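Local coordinates for protein mannan endo-1,4-beta-mannosidase (Mytilus edulis, PDB 2C0H) that hydrolyses internal beta-1,4-mannosidic linkages in mannans, galactomannans and glucomannans as a monomeric family 5 glycoside hydrolase, at residues Ser305-Thr314 with Arg335-His346. The protein carries 3 engineered substitutions. Sequence-based numbering, arbitrary orientation.
Unlike the reference sequence in segment 335-346: Met337 (reference Ile).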
# COMPACT_ATOMS: atom_id res chain seq x y z
N SER A 305 7.84 17.26 10.67
CA SER A 305 6.72 16.71 9.86
C SER A 305 6.44 17.60 8.65
O SER A 305 6.25 17.11 7.54
CB SER A 305 5.43 16.50 10.67
OG SER A 305 5.58 15.46 11.62
N GLU A 306 6.43 18.91 8.86
CA GLU A 306 6.23 19.86 7.77
C GLU A 306 7.29 19.70 6.66
O GLU A 306 6.95 19.71 5.47
CB GLU A 306 6.29 21.30 8.31
CG GLU A 306 5.16 21.67 9.22
CD GLU A 306 5.52 21.53 10.69
OE1 GLU A 306 6.29 20.60 11.05
OE2 GLU A 306 5.01 22.36 11.49
N SER A 307 8.57 19.59 7.05
CA SER A 307 9.67 19.42 6.09
C SER A 307 9.58 18.12 5.31
O SER A 307 9.92 18.09 4.14
CB SER A 307 11.03 19.49 6.79
OG SER A 307 11.33 20.84 7.18
N MET A 308 9.11 17.07 5.97
CA MET A 308 8.99 15.77 5.31
C MET A 308 7.84 15.83 4.27
O MET A 308 8.02 15.38 3.13
CB MET A 308 8.78 14.67 6.35
CG MET A 308 9.98 14.51 7.31
SD MET A 308 9.80 13.25 8.58
CE MET A 308 10.48 11.87 7.71
N PHE A 309 6.69 16.37 4.64
CA PHE A 309 5.57 16.57 3.66
C PHE A 309 6.04 17.50 2.52
O PHE A 309 5.76 17.25 1.34
CB PHE A 309 4.31 17.10 4.34
CG PHE A 309 3.43 16.03 4.93
CD1 PHE A 309 2.41 15.46 4.19
CD2 PHE A 309 3.59 15.63 6.24
CE1 PHE A 309 1.60 14.47 4.72
CE2 PHE A 309 2.75 14.67 6.80
CZ PHE A 309 1.75 14.08 6.02
N GLU A 310 6.78 18.56 2.86
CA GLU A 310 7.30 19.48 1.85
C GLU A 310 8.24 18.82 0.85
O GLU A 310 8.16 19.10 -0.35
CB GLU A 310 8.03 20.66 2.50
CG GLU A 310 8.46 21.76 1.51
CD GLU A 310 7.33 22.63 1.03
OE1 GLU A 310 6.19 22.48 1.52
OE2 GLU A 310 7.57 23.49 0.15
N TRP A 311 9.15 17.98 1.35
CA TRP A 311 10.10 17.26 0.49
C TRP A 311 9.32 16.38 -0.49
O TRP A 311 9.54 16.45 -1.70
CB TRP A 311 11.09 16.42 1.30
CG TRP A 311 12.17 15.80 0.45
CD1 TRP A 311 12.13 14.59 -0.17
CD2 TRP A 311 13.44 16.38 0.11
NE1 TRP A 311 13.29 14.37 -0.86
CE2 TRP A 311 14.12 15.45 -0.71
CE3 TRP A 311 14.07 17.59 0.41
CZ2 TRP A 311 15.39 15.70 -1.23
CZ3 TRP A 311 15.33 17.83 -0.09
CH2 TRP A 311 15.98 16.89 -0.90
N ALA A 312 8.38 15.60 0.03
CA ALA A 312 7.58 14.71 -0.83
C ALA A 312 6.85 15.51 -1.88
O ALA A 312 6.84 15.15 -3.06
CB ALA A 312 6.60 13.89 -0.01
N TYR A 313 6.24 16.63 -1.48
CA TYR A 313 5.38 17.41 -2.37
C TYR A 313 6.18 18.10 -3.47
O TYR A 313 5.73 18.15 -4.63
CB TYR A 313 4.59 18.46 -1.54
CG TYR A 313 3.55 19.27 -2.31
CD1 TYR A 313 2.40 18.68 -2.82
CD2 TYR A 313 3.70 20.64 -2.52
CE1 TYR A 313 1.46 19.39 -3.53
CE2 TYR A 313 2.76 21.37 -3.24
CZ TYR A 313 1.63 20.75 -3.76
OH TYR A 313 0.68 21.48 -4.48
N THR A 314 7.36 18.62 -3.14
CA THR A 314 8.14 19.43 -4.08
C THR A 314 9.22 18.71 -4.86
O THR A 314 9.73 19.28 -5.83
CB THR A 314 8.80 20.64 -3.39
OG1 THR A 314 9.76 20.21 -2.42
CG2 THR A 314 7.75 21.52 -2.74
N ARG A 335 -0.22 18.19 11.90
CA ARG A 335 0.49 19.44 11.61
C ARG A 335 1.23 19.34 10.26
O ARG A 335 1.28 20.30 9.50
CB ARG A 335 1.48 19.75 12.75
CG ARG A 335 1.84 21.22 12.92
CD ARG A 335 2.86 21.38 14.04
NE ARG A 335 4.14 20.81 13.64
CZ ARG A 335 4.72 19.73 14.16
NH1 ARG A 335 4.21 19.12 15.22
NH2 ARG A 335 5.87 19.30 13.65
N GLY A 336 1.77 18.17 9.95
CA GLY A 336 2.41 17.94 8.66
C GLY A 336 1.42 18.06 7.52
O GLY A 336 1.68 18.77 6.54
N MET A 337 0.28 17.37 7.62
CA MET A 337 -0.79 17.43 6.60
C MET A 337 -1.25 18.86 6.36
O MET A 337 -1.45 19.29 5.24
CB MET A 337 -2.03 16.64 7.03
CG MET A 337 -1.93 15.19 6.95
SD MET A 337 -3.46 14.51 7.64
CE MET A 337 -2.68 13.22 8.61
N GLN A 338 -1.45 19.58 7.45
CA GLN A 338 -1.96 20.94 7.41
C GLN A 338 -1.07 21.87 6.59
O GLN A 338 -1.56 22.85 5.99
CB GLN A 338 -2.07 21.42 8.85
CG GLN A 338 -2.82 22.69 9.06
CD GLN A 338 -2.89 23.02 10.54
OE1 GLN A 338 -3.96 23.27 11.09
NE2 GLN A 338 -1.73 22.97 11.20
N HIS A 339 0.24 21.58 6.57
CA HIS A 339 1.21 22.38 5.82
C HIS A 339 0.90 22.39 4.33
O HIS A 339 1.13 23.38 3.66
CB HIS A 339 2.66 21.88 6.04
CG HIS A 339 3.68 22.78 5.43
ND1 HIS A 339 3.88 24.07 5.86
CD2 HIS A 339 4.55 22.59 4.40
CE1 HIS A 339 4.82 24.64 5.13
NE2 HIS A 339 5.25 23.76 4.24
N LEU A 340 0.33 21.31 3.82
CA LEU A 340 -0.01 21.26 2.40
C LEU A 340 -1.44 21.66 2.05
O LEU A 340 -1.79 21.71 0.86
CB LEU A 340 0.24 19.83 1.87
CG LEU A 340 1.65 19.26 1.99
CD1 LEU A 340 1.69 17.91 1.27
CD2 LEU A 340 2.71 20.19 1.43
N LYS A 341 -2.27 21.95 3.06
CA LYS A 341 -3.72 22.08 2.86
C LYS A 341 -4.11 22.97 1.66
O LYS A 341 -4.91 22.55 0.82
CB LYS A 341 -4.42 22.58 4.14
CG LYS A 341 -5.92 22.68 4.01
CD LYS A 341 -6.56 23.42 5.18
CE LYS A 341 -6.69 22.58 6.40
NZ LYS A 341 -7.53 23.29 7.41
N SER A 342 -3.53 24.16 1.57
CA SER A 342 -3.94 25.11 0.51
C SER A 342 -3.08 25.07 -0.76
O SER A 342 -3.22 25.93 -1.63
CB SER A 342 -3.95 26.53 1.08
OG SER A 342 -5.02 26.67 2.01
N ARG A 343 -2.21 24.06 -0.89
CA ARG A 343 -1.16 24.10 -1.91
C ARG A 343 -1.64 23.59 -3.26
O ARG A 343 -2.42 22.64 -3.33
CB ARG A 343 0.08 23.31 -1.44
CG ARG A 343 0.79 23.88 -0.21
CD ARG A 343 1.62 25.10 -0.52
NE ARG A 343 2.83 24.76 -1.27
CZ ARG A 343 4.01 24.43 -0.75
NH1 ARG A 343 4.23 24.41 0.56
NH2 ARG A 343 5.02 24.13 -1.56
N THR A 344 -1.19 24.26 -4.31
CA THR A 344 -1.46 23.84 -5.69
C THR A 344 -0.23 23.83 -6.62
O THR A 344 -0.36 23.43 -7.78
CB THR A 344 -2.55 24.72 -6.32
OG1 THR A 344 -2.10 26.08 -6.36
CG2 THR A 344 -3.86 24.62 -5.55
N ASP A 345 0.94 24.26 -6.14
CA ASP A 345 2.16 24.33 -6.98
C ASP A 345 2.68 23.00 -7.54
O ASP A 345 3.41 23.00 -8.53
CB ASP A 345 3.32 25.07 -6.28
CG ASP A 345 3.53 24.64 -4.84
OD1 ASP A 345 2.57 24.77 -4.06
OD2 ASP A 345 4.65 24.19 -4.50
N HIS A 346 2.34 21.88 -6.91
CA HIS A 346 2.71 20.55 -7.41
C HIS A 346 1.51 19.60 -7.33
O HIS A 346 1.63 18.43 -6.96
CB HIS A 346 3.88 19.98 -6.62
CG HIS A 346 5.18 20.68 -6.86
ND1 HIS A 346 5.59 21.76 -6.12
CD2 HIS A 346 6.18 20.42 -7.73
CE1 HIS A 346 6.78 22.16 -6.54
NE2 HIS A 346 7.16 21.36 -7.52
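Arg343 grips Glu310 across the contact and Asp345 within its own loop. Its NH1 and NH2 meet Glu310 end-on, NH2 reaching OE2 at 3.1 Å within the guanidinium plane, while NH1 goes to OE1 at 2.9 Å with that oxygen tilted from the plane. Along its other side NE and NH2 take Asp345 side-on, both bonds nearly straight and on syn lone pairs, with NE to OD1 at 2.8 Å. Bends at chi2 and chi3 (-76° and -72°) fold the arginine back so that one guanidinium face lies against Tyr313 CD2, the two planes almost perpendicular. A leucine here would probably leave Glu310 and Asp345 without the charge between them, steadied less firmly by a weak bond from His339 NE2 to Glu310 OE1 and one from His346 ND1 to Asp345 OD2.

Tyr313 reaches past Arg343 into the loop that follows the Leu340-Arg343 turn. Its OH accepts the amide of His346 at 3.0 Å and also hydrogen-bonds the carbonyl of Gly347. His346 CB sits over the ring face, 3.8 Å from the centroid, and the imidazole stands edge-to-face to it; Thr314 CA in turn covers the centre of the imidazole.

In this TIM barrel, helices 305-314 and 330-339 are successive outer helices, flanking strand 319-322 in sequence, and their short segments cross at -42° with axes 7.9 Å apart. The lack of a side chain at Gly336 is consistent with this closeness: Phe309 lays a ring face on its carbonyl carbon, CD2 to C 3.5 Å, and a CB there would clash with Phe309 CD2. Leu340 CD1 meets the edge of that ring, and Leu340 CD2 packs on Tyr313 CB. Phe20 of strand 17-25 backs Tyr313 and Leu340 from the barrel.

At the far end Arg335 holds Glu306 side-on, NE to OE2 at 2.8 Å in the guanidinium plane but above the carboxylate plane; Arg335 NH2 serves Glu306 OE1 and also donates to Gln297 OE1.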